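PDB 3DSQ: pyrrolysyl-tRNA synthetase from Desulfitobacterium hafniense, which probably attaches pyrrolysine to its tRNA at the expense of ATP, as a homodimeric class II aminoacyl-tRNA synthetase. Local coordinates for residues P95-K100 and G123-R128; P129-N134 and G156-K161. One frame throughout, in Å; residues are numbered along the deposited sequence.

Contact 1 of 2, residues P95-K100 and G123-R128; sequences PTIITK and GKKCLR
I98 and C126 exchange backbone hydrogen bonds, I98 N to C126 O at 2.9 Å and C126 N to I98 O at 3.0 Å, as the central pair of the short antiparallel strands 97-99 and 125-127. The non-hydrogen-bonded pairs I97-L127 and T99-K125 flank it, the strands running at 137° to each other. Pairing continues past both ends: R128 N gives an almost straight bond to T96 O (2.8 Å), whereas K100 N approaches K124 O from above the carbonyl plane. T99 is the N-cap of helix 100-104, its OG1 taking the N-H of A102. Strands 97-99 and 125-127 form a small sheet of their own, apart from the large class II core sheet. P95, just before strand 97-99, is probably the proline of motif 1, the dimer-interface motif; consistent with this, T96 OG1 and I97 N bond to E171 of the second subunit. On the face carrying I97 and L127, CG1 of I97 meets CD2 of L127 at 4.1 Å. On the other, I98 CG1 lies 3.9 Å from C126 SG, while its CG2 branch presses on R128 CB. With CG set between its backbone N and carbonyl carbon (chi1 69°) and the chain extended to NE, R128 runs alongside P95 and T96, and the T96 methyl CG2 sits over the centre of its guanidinium, 3.7 Å from R128 CZ. R128 NH1 makes a weak bond to P95 O (3.2 Å) and a salt bridge to E154; NE donates to T157 O. A leucine here would probably leave E154 without its charged mate and the T157 carbonyl without this donor.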
ATOM      1  N   PRO B  95      -4.156   1.472  -9.978  1.00 20.60           N
ATOM      2  CA  PRO B  95      -5.096   2.317  -9.228  1.00 20.11           C
ATOM      3  C   PRO B  95      -5.940   1.579  -8.195  1.00 19.13           C
ATOM      4  O   PRO B  95      -6.409   0.464  -8.428  1.00 19.00           O
ATOM      5  CB  PRO B  95      -5.978   2.923 -10.323  1.00 19.90           C
ATOM      6  CG  PRO B  95      -5.103   2.929 -11.528  1.00 22.54           C
ATOM      7  CD  PRO B  95      -4.396   1.589 -11.427  1.00 20.76           C
ATOM      8  N   THR B  96      -6.121   2.199  -7.041  1.00 22.04           N
ATOM      9  CA  THR B  96      -6.978   1.616  -6.028  1.00 23.41           C
ATOM     10  C   THR B  96      -8.396   2.141  -6.290  1.00 23.46           C
ATOM     11  O   THR B  96      -9.363   1.603  -5.770  1.00 25.97           O
ATOM     12  CB  THR B  96      -6.540   1.997  -4.618  1.00 24.04           C
ATOM     13  OG1 THR B  96      -6.582   3.418  -4.478  1.00 25.57           O
ATOM     14  CG2 THR B  96      -5.114   1.502  -4.357  1.00 24.61           C
ATOM     15  N   ILE B  97      -8.511   3.202  -7.086  1.00 24.17           N
ATOM     16  CA  ILE B  97      -9.836   3.739  -7.432  1.00 24.84           C
ATOM     17  C   ILE B  97     -10.165   3.196  -8.827  1.00 23.72           C
ATOM     18  O   ILE B  97      -9.443   3.458  -9.781  1.00 23.93           O
ATOM     19  CB  ILE B  97      -9.850   5.299  -7.480  1.00 25.38           C
ATOM     20  CG1 ILE B  97      -9.532   5.868  -6.097  1.00 23.36           C
ATOM     21  CG2 ILE B  97     -11.253   5.811  -7.931  1.00 27.36           C
ATOM     22  CD1 ILE B  97      -9.251   7.356  -6.070  1.00 23.37           C
ATOM     23  N   ILE B  98     -11.225   2.407  -8.942  1.00 25.25           N
ATOM     24  CA  ILE B  98     -11.607   1.857 -10.245  1.00 27.74           C
ATOM     25  C   ILE B  98     -13.010   2.338 -10.651  1.00 27.73           C
ATOM     26  O   ILE B  98     -13.719   2.940  -9.849  1.00 27.74           O
ATOM     27  CB  ILE B  98     -11.570   0.307 -10.241  1.00 27.39           C
ATOM     28  CG1 ILE B  98     -12.629  -0.240  -9.293  1.00 30.12           C
ATOM     29  CG2 ILE B  98     -10.171  -0.183  -9.806  1.00 28.85           C
ATOM     30  CD1 ILE B  98     -12.819  -1.751  -9.396  1.00 31.77           C
ATOM     31  N   THR B  99     -13.406   2.074 -11.893  1.00 29.97           N
ATOM     32  CA  THR B  99     -14.715   2.520 -12.364  1.00 30.33           C
ATOM     33  C   THR B  99     -15.810   1.476 -12.201  1.00 30.47           C
ATOM     34  O   THR B  99     -15.542   0.280 -12.009  1.00 25.52           O
ATOM     35  CB  THR B  99     -14.676   2.927 -13.854  1.00 30.89           C
ATOM     36  OG1 THR B  99     -14.480   1.761 -14.666  1.00 34.63           O
ATOM     37  CG2 THR B  99     -13.544   3.911 -14.113  1.00 30.57           C
ATOM     38  N   LYS B 100     -17.049   1.958 -12.278  1.00 31.80           N
ATOM     39  CA  LYS B 100     -18.244   1.128 -12.174  1.00 33.24           C
ATOM     40  C   LYS B 100     -18.302   0.137 -13.337  1.00 32.46           C
ATOM     41  O   LYS B 100     -18.744  -0.995 -13.180  1.00 32.12           O
ATOM     42  CB  LYS B 100     -19.490   2.028 -12.187  1.00 37.24           C
ATOM     43  CG  LYS B 100     -20.819   1.290 -12.116  1.00 43.32           C
ATOM     44  CD  LYS B 100     -21.998   2.263 -11.987  1.00 44.89           C
ATOM     45  CE  LYS B 100     -23.310   1.502 -11.822  1.00 47.99           C
ATOM     46  NZ  LYS B 100     -24.499   2.383 -11.592  1.00 50.32           N
ATOM     47  N   GLY B 123     -21.049   8.335  -8.391  1.00 34.88           N
ATOM     48  CA  GLY B 123     -21.793   7.425  -9.243  1.00 35.46           C
ATOM     49  C   GLY B 123     -21.003   6.516 -10.168  1.00 36.05           C
ATOM     50  O   GLY B 123     -21.517   5.480 -10.579  1.00 35.38           O
ATOM     51  N   LYS B 124     -19.760   6.877 -10.482  1.00 36.44           N
ATOM     52  CA  LYS B 124     -18.957   6.086 -11.406  1.00 37.12           C
ATOM     53  C   LYS B 124     -17.635   5.552 -10.861  1.00 36.79           C
ATOM     54  O   LYS B 124     -16.956   4.787 -11.541  1.00 37.29           O
ATOM     55  CB  LYS B 124     -18.652   6.918 -12.648  1.00 39.64           C
ATOM     56  CG  LYS B 124     -17.761   8.115 -12.347  1.00 45.31           C
ATOM     57  CD  LYS B 124     -17.399   8.892 -13.598  1.00 48.71           C
ATOM     58  CE  LYS B 124     -16.371   9.980 -13.289  1.00 51.66           C
ATOM     59  NZ  LYS B 124     -16.861  10.972 -12.279  1.00 53.40           N
ATOM     60  N   LYS B 125     -17.262   5.952  -9.651  1.00 36.33           N
ATOM     61  CA  LYS B 125     -15.993   5.504  -9.085  1.00 35.62           C
ATOM     62  C   LYS B 125     -16.148   4.851  -7.724  1.00 33.27           C
ATOM     63  O   LYS B 125     -17.037   5.210  -6.951  1.00 32.84           O
ATOM     64  CB  LYS B 125     -15.025   6.686  -8.966  1.00 38.14           C
ATOM     65  CG  LYS B 125     -14.798   7.445 -10.257  1.00 41.43           C
ATOM     66  CD  LYS B 125     -13.771   8.554 -10.068  1.00 46.84           C
ATOM     67  CE  LYS B 125     -13.643   9.427 -11.318  1.00 49.37           C
ATOM     68  NZ  LYS B 125     -13.231   8.653 -12.529  1.00 49.93           N
ATOM     69  N   CYS B 126     -15.279   3.886  -7.441  1.00 29.65           N
ATOM     70  CA  CYS B 126     -15.295   3.187  -6.166  1.00 28.01           C
ATOM     71  C   CYS B 126     -13.911   2.630  -5.847  1.00 26.88           C
ATOM     72  O   CYS B 126     -13.043   2.553  -6.710  1.00 25.64           O
ATOM     73  CB  CYS B 126     -16.298   2.029  -6.195  1.00 29.74           C
ATOM     74  SG  CYS B 126     -15.859   0.642  -7.288  1.00 32.76           S
ATOM     75  N   LEU B 127     -13.711   2.247  -4.595  1.00 26.08           N
ATOM     76  CA  LEU B 127     -12.445   1.656  -4.192  1.00 25.08           C
ATOM     77  C   LEU B 127     -12.470   0.196  -4.620  1.00 24.36           C
ATOM     78  O   LEU B 127     -13.448  -0.519  -4.383  1.00 24.93           O
ATOM     79  CB  LEU B 127     -12.261   1.759  -2.672  1.00 24.78           C
ATOM     80  CG  LEU B 127     -12.047   3.176  -2.138  1.00 24.55           C
ATOM     81  CD1 LEU B 127     -11.910   3.173  -0.625  1.00 25.44           C
ATOM     82  CD2 LEU B 127     -10.802   3.757  -2.793  1.00 29.61           C
ATOM     83  N   ARG B 128     -11.397  -0.247  -5.261  1.00 24.51           N
ATOM     84  CA  ARG B 128     -11.316  -1.628  -5.720  1.00 22.95           C
ATOM     85  C   ARG B 128     -11.554  -2.628  -4.595  1.00 21.60           C
ATOM     86  O   ARG B 128     -10.983  -2.508  -3.518  1.00 21.39           O
ATOM     87  CB  ARG B 128      -9.941  -1.905  -6.360  1.00 25.16           C
ATOM     88  CG  ARG B 128      -8.766  -1.908  -5.387  1.00 24.39           C
ATOM     89  CD  ARG B 128      -7.441  -2.058  -6.127  1.00 24.94           C
ATOM     90  NE  ARG B 128      -6.298  -2.102  -5.216  1.00 23.57           N
ATOM     91  CZ  ARG B 128      -5.032  -1.945  -5.597  1.00 25.58           C
ATOM     92  NH1 ARG B 128      -4.738  -1.721  -6.879  1.00 19.88           N
ATOM     93  NH2 ARG B 128      -4.059  -2.033  -4.698  1.00 20.26           N
TER

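Contact 2 of 2, residues P129-N134 and G156-K161; sequences PMLAPN and GTCYRK
P129 and Y159 bring the two backbones closest, their CA atoms 4.8 Å apart. The polar share is weak, a CA-H...O contact from P129 CA to Y159 O at 3.2 Å, with an angle of 149° at the hydrogen. The P129 carbonyl O also lies 3.7 Å from C158 CB. Sulfur and aliphatic carbon supply the next group. With chi1 at -75°, C158 SG lies anti to its own carbonyl carbon and is carried against the 129-131 backbone, 3.6 Å from M130 CA. L131 closes on the same sulfur, its CD2 branch 3.8 Å from C158 SG, while its other methyl, CD1, lies near the backbone N of G156. The M130 side chain leaves from the far side of its backbone, its CB and CE each 4.4 Å from R160 NH2. The third kind sets a flat group against one ring carbon: the R160 chain runs extended from CG to NE, then turns at chi4 (-75°) so that one face of its guanidinium looks at P129 CB, which stands 4.0 Å above the plane, over its centre. R160, just past the end of strand 150-159, is probably the conserved arginine of motif 2, the strand-loop-strand element that borders the ATP site in relatives. The loop beyond holds a bound sodium ion through S163, Q164 and Q167, about 8 Å from the R160 side chain. Within the core, 129-131 lead into helix 132-142 and lie against the end of strand 150-159; strand 171-180 adjoins that strand, with N176 touching L131 and F172 touching both C158 and R160, and I98 of strand 97-99 packs on P129.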
ATOM      1  N   PRO B 129     -12.442  -3.609  -4.825  1.00 21.25           N
ATOM      2  CA  PRO B 129     -12.736  -4.633  -3.823  1.00 24.00           C
ATOM      3  C   PRO B 129     -11.784  -5.808  -4.049  1.00 24.03           C
ATOM      4  O   PRO B 129     -11.641  -6.671  -3.198  1.00 22.80           O
ATOM      5  CB  PRO B 129     -14.182  -5.013  -4.128  1.00 22.92           C
ATOM      6  CG  PRO B 129     -14.215  -4.935  -5.601  1.00 23.12           C
ATOM      7  CD  PRO B 129     -13.459  -3.632  -5.895  1.00 21.65           C
ATOM      8  N   MET B 130     -11.162  -5.844  -5.226  1.00 26.76           N
ATOM      9  CA  MET B 130     -10.222  -6.905  -5.561  1.00 27.91           C
ATOM     10  C   MET B 130      -9.272  -6.394  -6.635  1.00 27.13           C
ATOM     11  O   MET B 130      -9.488  -5.326  -7.202  1.00 26.35           O
ATOM     12  CB  MET B 130     -10.955  -8.165  -6.049  1.00 29.70           C
ATOM     13  CG  MET B 130     -11.424  -8.129  -7.491  1.00 35.39           C
ATOM     14  SD  MET B 130     -12.997  -7.267  -7.750  1.00 43.60           S
ATOM     15  CE  MET B 130     -14.110  -8.661  -7.774  1.00 38.16           C
ATOM     16  N   LEU B 131      -8.223  -7.160  -6.914  1.00 25.67           N
ATOM     17  CA  LEU B 131      -7.220  -6.765  -7.895  1.00 24.48           C
ATOM     18  C   LEU B 131      -7.500  -7.245  -9.313  1.00 23.87           C
ATOM     19  O   LEU B 131      -6.939  -6.721 -10.267  1.00 24.98           O
ATOM     20  CB  LEU B 131      -5.845  -7.290  -7.457  1.00 24.79           C
ATOM     21  CG  LEU B 131      -5.298  -6.789  -6.122  1.00 25.01           C
ATOM     22  CD1 LEU B 131      -3.996  -7.524  -5.814  1.00 24.79           C
ATOM     23  CD2 LEU B 131      -5.069  -5.272  -6.186  1.00 23.47           C
ATOM     24  N   ALA B 132      -8.370  -8.240  -9.446  1.00 26.40           N
ATOM     25  CA  ALA B 132      -8.689  -8.825 -10.747  1.00 27.17           C
ATOM     26  C   ALA B 132      -8.927  -7.884 -11.929  1.00 28.39           C
ATOM     27  O   ALA B 132      -8.178  -7.919 -12.909  1.00 29.33           O
ATOM     28  CB  ALA B 132      -9.866  -9.780 -10.600  1.00 26.44           C
ATOM     29  N   PRO B 133      -9.960  -7.025 -11.859  1.00 28.35           N
ATOM     30  CA  PRO B 133     -10.199  -6.124 -12.993  1.00 28.25           C
ATOM     31  C   PRO B 133      -8.972  -5.402 -13.529  1.00 27.45           C
ATOM     32  O   PRO B 133      -8.782  -5.304 -14.743  1.00 26.95           O
ATOM     33  CB  PRO B 133     -11.278  -5.166 -12.468  1.00 29.47           C
ATOM     34  CG  PRO B 133     -11.150  -5.247 -10.974  1.00 28.63           C
ATOM     35  CD  PRO B 133     -10.852  -6.707 -10.732  1.00 27.69           C
ATOM     36  N   ASN B 134      -8.137  -4.900 -12.631  1.00 26.45           N
ATOM     37  CA  ASN B 134      -6.935  -4.191 -13.045  1.00 26.20           C
ATOM     38  C   ASN B 134      -5.918  -5.107 -13.717  1.00 25.25           C
ATOM     39  O   ASN B 134      -5.246  -4.698 -14.661  1.00 23.90           O
ATOM     40  CB  ASN B 134      -6.298  -3.492 -11.844  1.00 23.01           C
ATOM     41  CG  ASN B 134      -7.080  -2.275 -11.407  1.00 26.87           C
ATOM     42  OD1 ASN B 134      -8.168  -2.000 -11.938  1.00 24.57           O
ATOM     43  ND2 ASN B 134      -6.540  -1.534 -10.442  1.00 22.89           N
ATOM     44  N   GLY B 156      -1.537  -5.456  -2.884  1.00 22.12           N
ATOM     45  CA  GLY B 156      -2.045  -4.135  -2.580  1.00 23.55           C
ATOM     46  C   GLY B 156      -3.383  -4.067  -1.882  1.00 22.58           C
ATOM     47  O   GLY B 156      -4.175  -5.003  -1.888  1.00 24.78           O
ATOM     48  N   THR B 157      -3.629  -2.910  -1.300  1.00 22.24           N
ATOM     49  CA  THR B 157      -4.835  -2.657  -0.545  1.00 23.32           C
ATOM     50  C   THR B 157      -6.106  -2.761  -1.373  1.00 21.42           C
ATOM     51  O   THR B 157      -6.181  -2.233  -2.475  1.00 19.15           O
ATOM     52  CB  THR B 157      -4.766  -1.264   0.104  1.00 22.98           C
ATOM     53  OG1 THR B 157      -3.533  -1.155   0.829  1.00 25.53           O
ATOM     54  CG2 THR B 157      -5.940  -1.051   1.074  1.00 20.94           C
ATOM     55  N   CYS B 158      -7.073  -3.485  -0.819  1.00 22.18           N
ATOM     56  CA  CYS B 158      -8.388  -3.667  -1.410  1.00 24.00           C
ATOM     57  C   CYS B 158      -9.353  -3.306  -0.291  1.00 23.09           C
ATOM     58  O   CYS B 158      -8.971  -3.295   0.878  1.00 19.79           O
ATOM     59  CB  CYS B 158      -8.598  -5.108  -1.894  1.00 23.11           C
ATOM     60  SG  CYS B 158      -7.696  -5.462  -3.435  1.00 25.13           S
ATOM     61  N   TYR B 159     -10.592  -2.996  -0.658  1.00 22.93           N
ATOM     62  CA  TYR B 159     -11.577  -2.559   0.309  1.00 25.77           C
ATOM     63  C   TYR B 159     -12.961  -3.167   0.104  1.00 26.89           C
ATOM     64  O   TYR B 159     -13.448  -3.265  -1.021  1.00 25.76           O
ATOM     65  CB  TYR B 159     -11.733  -1.042   0.232  1.00 25.48           C
ATOM     66  CG  TYR B 159     -10.453  -0.243   0.263  1.00 25.75           C
ATOM     67  CD1 TYR B 159      -9.593  -0.208  -0.842  1.00 23.53           C
ATOM     68  CD2 TYR B 159     -10.124   0.526   1.381  1.00 24.67           C
ATOM     69  CE1 TYR B 159      -8.443   0.579  -0.830  1.00 23.59           C
ATOM     70  CE2 TYR B 159      -8.980   1.312   1.404  1.00 23.37           C
ATOM     71  CZ  TYR B 159      -8.147   1.342   0.301  1.00 24.81           C
ATOM     72  OH  TYR B 159      -7.055   2.178   0.311  1.00 23.92           O
ATOM     73  N   ARG B 160     -13.594  -3.545   1.205  1.00 28.96           N
ATOM     74  CA  ARG B 160     -14.940  -4.115   1.173  1.00 32.89           C
ATOM     75  C   ARG B 160     -15.692  -3.641   2.408  1.00 33.26           C
ATOM     76  O   ARG B 160     -15.135  -3.624   3.507  1.00 32.28           O
ATOM     77  CB  ARG B 160     -14.882  -5.643   1.161  1.00 33.93           C
ATOM     78  CG  ARG B 160     -14.434  -6.245  -0.160  1.00 37.68           C
ATOM     79  CD  ARG B 160     -14.250  -7.755  -0.040  1.00 42.71           C
ATOM     80  NE  ARG B 160     -13.887  -8.384  -1.309  1.00 47.88           N
ATOM     81  CZ  ARG B 160     -14.735  -8.602  -2.312  1.00 49.36           C
ATOM     82  NH1 ARG B 160     -16.009  -8.240  -2.199  1.00 51.95           N
ATOM     83  NH2 ARG B 160     -14.312  -9.183  -3.429  1.00 48.69           N
ATOM     84  N   LYS B 161     -16.946  -3.235   2.224  1.00 36.38           N
ATOM     85  CA  LYS B 161     -17.762  -2.766   3.344  1.00 39.65           C
ATOM     86  C   LYS B 161     -18.128  -3.941   4.238  1.00 41.42           C
ATOM     87  O   LYS B 161     -18.424  -3.768   5.420  1.00 41.82           O
ATOM     88  CB  LYS B 161     -19.019  -2.054   2.837  1.00 40.50           C
ATOM     89  CG  LYS B 161     -18.705  -0.835   1.987  1.00 41.73           C
ATOM     90  CD  LYS B 161     -19.862   0.159   1.928  1.00 45.41           C
ATOM     91  CE  LYS B 161     -21.063  -0.390   1.177  1.00 45.92           C
ATOM     92  NZ  LYS B 161     -22.127   0.653   1.023  1.00 48.91           N
TER

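Contact 1 closes before contact 2 opens: R128 ends the first and P129 begins the second, so strand 125-127 passes through one and runs on into helix 132-142 of the other. Their centres lie 10 Å apart, on the same side of the chain's centre and within one class II core domain. Contact 2 includes strand 150-159 of the large mixed sheet, whereas contact 1 is the separate two-stranded sheet; R128 joins them, its backbone O accepting from Y159 N. Both reach the second subunit, where T96 of one chain meets Y159 of the other, so the small sheet and strand 150-159 are tied into the same dimer interface.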